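PDB 4IX3: MsStt7d protein from Micromonas, which is a homolog of the state transition kinase Stt7 whose catalytic domain, present here, probably binds ATP and phosphorylates protein substrates. Local coordinates for residues 82-87 and 107-112. Residues are numbered along the deposited sequence; the frame is centred on the assembly and turned at random.
Sequences ARFMGC and LWLMWA
Three backbone hydrogen bonds join Arg-83, Met-85 and Gly-86 to Met-110 and Ala-112: Ala-112 N to Arg-83 O (2.9 Å), Met-85 N to Met-110 O (2.8 Å) and Met-110 N to Gly-86 O (3.0 Å). Because Met-85 and Gly-86 both face Met-110, the antiparallel pair carries a classic beta bulge, within the N-lobe sheet of the protein kinase fold. Strand 107-112 ends at Ala-112, a residue that binds ADP. Phe-84, Cys-87, Leu-109 and Trp-111 turn to the face covered by helix 59-76. There the Phe-84 ring lies obliquely to the indole, its CD1 over one indole face and 3.6 Å from Trp-111 NE1, which is hydrogen-bonded to Asn-70. With CG anti to the backbone N (chi1 179°), the phenyl ring also lies across the bulge, Gly-86 N over its centre. Met-85 instead sets its SD 3.5 Å from Ala-112 N, while its CE lies 3.9 Å from Met-110 CE. An alanine in place of Met-85, lacking SD and CE, would probably open a gap beside the Trp-111–Ala-112 peptide and leave Met-110 CE without its methyl partner and freer to turn. At the strand end, Arg-83 lays one guanidinium face over the Ala-112 methyl, NH2 approaching CB to 3.7 Å.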
loop_
_atom_site.group_PDB
_atom_site.type_symbol
_atom_site.label_atom_id
_atom_site.label_comp_id
_atom_site.label_asym_id
_atom_site.label_seq_id
_atom_site.Cartn_x
_atom_site.Cartn_y
_atom_site.Cartn_z
ATOM N N ALA B 82 -18.243 10.593 -2.146
ATOM C CA ALA B 82 -19.154 9.507 -1.835
ATOM C C ALA B 82 -19.749 9.674 -0.427
ATOM O O ALA B 82 -19.041 10.015 0.555
ATOM C CB ALA B 82 -18.447 8.174 -1.896
ATOM N N ARG B 83 -21.068 9.427 -0.331
ATOM C CA ARG B 83 -21.765 9.673 0.932
ATOM C C ARG B 83 -21.242 8.744 2.039
ATOM O O ARG B 83 -21.196 7.531 1.869
ATOM C CB ARG B 83 -23.258 9.425 0.716
ATOM C CG ARG B 83 -24.098 9.531 2.001
ATOM C CD ARG B 83 -25.612 9.588 1.703
ATOM N NE ARG B 83 -26.082 8.497 0.835
ATOM C CZ ARG B 83 -26.599 7.342 1.265
ATOM N NH1 ARG B 83 -26.731 7.116 2.573
ATOM N NH2 ARG B 83 -27.047 6.461 0.360
ATOM N N PHE B 84 -20.871 9.366 3.149
ATOM C CA PHE B 84 -20.254 8.656 4.269
ATOM C C PHE B 84 -21.353 8.159 5.196
ATOM O O PHE B 84 -22.143 8.949 5.747
ATOM C CB PHE B 84 -19.311 9.591 5.010
ATOM C CG PHE B 84 -18.621 8.974 6.202
ATOM C CD1 PHE B 84 -17.899 7.779 6.065
ATOM C CD2 PHE B 84 -18.663 9.603 7.443
ATOM C CE1 PHE B 84 -17.247 7.222 7.181
ATOM C CE2 PHE B 84 -17.940 9.088 8.517
ATOM C CZ PHE B 84 -17.265 7.887 8.388
ATOM N N MET B 85 -21.343 6.866 5.497
ATOM C CA MET B 85 -22.407 6.258 6.313
ATOM C C MET B 85 -21.923 5.894 7.704
ATOM O O MET B 85 -22.752 5.497 8.529
ATOM C CB MET B 85 -22.933 5.011 5.596
ATOM C CG MET B 85 -23.584 5.365 4.255
ATOM S SD MET B 85 -24.150 3.944 3.282
ATOM C CE MET B 85 -25.646 3.433 4.135
ATOM N N GLY B 86 -20.676 6.192 8.061
ATOM C CA GLY B 86 -20.184 5.994 9.423
ATOM C C GLY B 86 -19.194 4.862 9.559
ATOM O O GLY B 86 -18.523 4.488 8.595
ATOM N N CYS B 87 -19.043 4.390 10.784
ATOM C CA CYS B 87 -18.074 3.357 11.087
ATOM C C CYS B 87 -18.744 2.140 11.692
ATOM O O CYS B 87 -19.881 2.237 12.151
ATOM C CB CYS B 87 -16.976 3.894 12.005
ATOM S SG CYS B 87 -17.513 4.153 13.704
ATOM N N LEU B 107 -11.678 -1.885 12.979
ATOM C CA LEU B 107 -12.466 -0.719 12.570
ATOM C C LEU B 107 -12.757 -0.799 11.070
ATOM O O LEU B 107 -11.849 -1.019 10.248
ATOM C CB LEU B 107 -11.679 0.557 12.898
ATOM C CG LEU B 107 -12.401 1.853 12.494
ATOM C CD1 LEU B 107 -13.646 2.047 13.349
ATOM C CD2 LEU B 107 -11.419 3.031 12.716
ATOM N N TRP B 108 -14.000 -0.536 10.718
ATOM C CA TRP B 108 -14.473 -0.408 9.341
ATOM C C TRP B 108 -15.091 0.944 9.093
ATOM O O TRP B 108 -15.772 1.498 9.982
ATOM C CB TRP B 108 -15.534 -1.448 9.009
ATOM C CG TRP B 108 -14.988 -2.842 9.003
ATOM C CD1 TRP B 108 -14.779 -3.710 10.074
ATOM C CD2 TRP B 108 -14.567 -3.536 7.818
ATOM N NE1 TRP B 108 -14.282 -4.905 9.597
ATOM C CE2 TRP B 108 -14.148 -4.860 8.226
ATOM C CE3 TRP B 108 -14.574 -3.214 6.457
ATOM C CZ2 TRP B 108 -13.651 -5.764 7.317
ATOM C CZ3 TRP B 108 -14.100 -4.136 5.543
ATOM C CH2 TRP B 108 -13.633 -5.390 5.957
ATOM N N LEU B 109 -14.917 1.501 7.883
ATOM C CA LEU B 109 -15.694 2.664 7.404
ATOM C C LEU B 109 -16.633 2.191 6.320
ATOM O O LEU B 109 -16.342 1.255 5.560
ATOM C CB LEU B 109 -14.725 3.712 6.854
ATOM C CG LEU B 109 -13.629 4.141 7.810
ATOM C CD1 LEU B 109 -12.821 5.278 7.182
ATOM C CD2 LEU B 109 -14.205 4.569 9.168
ATOM N N MET B 110 -17.761 2.905 6.156
ATOM C CA MET B 110 -18.755 2.548 5.160
ATOM C C MET B 110 -19.249 3.794 4.415
ATOM O O MET B 110 -19.460 4.846 5.030
ATOM C CB MET B 110 -19.937 1.832 5.834
ATOM C CG MET B 110 -20.929 1.216 4.848
ATOM S SD MET B 110 -22.118 0.104 5.633
ATOM C CE MET B 110 -23.236 1.296 6.374
ATOM N N TRP B 111 -19.379 3.616 3.105
ATOM C CA TRP B 111 -19.956 4.643 2.228
ATOM C C TRP B 111 -21.043 4.048 1.371
ATOM O O TRP B 111 -21.034 2.845 1.069
ATOM C CB TRP B 111 -18.899 5.235 1.290
ATOM C CG TRP B 111 -17.764 5.898 1.992
ATOM C CD1 TRP B 111 -17.546 7.222 2.237
ATOM C CD2 TRP B 111 -16.573 5.209 2.487
ATOM N NE1 TRP B 111 -16.313 7.413 2.833
ATOM C CE2 TRP B 111 -15.708 6.214 3.042
ATOM C CE3 TRP B 111 -16.166 3.865 2.513
ATOM C CZ2 TRP B 111 -14.442 5.893 3.525
ATOM C CZ3 TRP B 111 -14.889 3.570 2.964
ATOM C CH2 TRP B 111 -14.057 4.564 3.466
ATOM N N ALA B 112 -21.908 4.921 0.808
ATOM C CA ALA B 112 -22.755 4.463 -0.275
ATOM C C ALA B 112 -21.872 4.104 -1.479
ATOM O O ALA B 112 -20.861 4.780 -1.735
ATOM C CB ALA B 112 -23.670 5.583 -0.730
#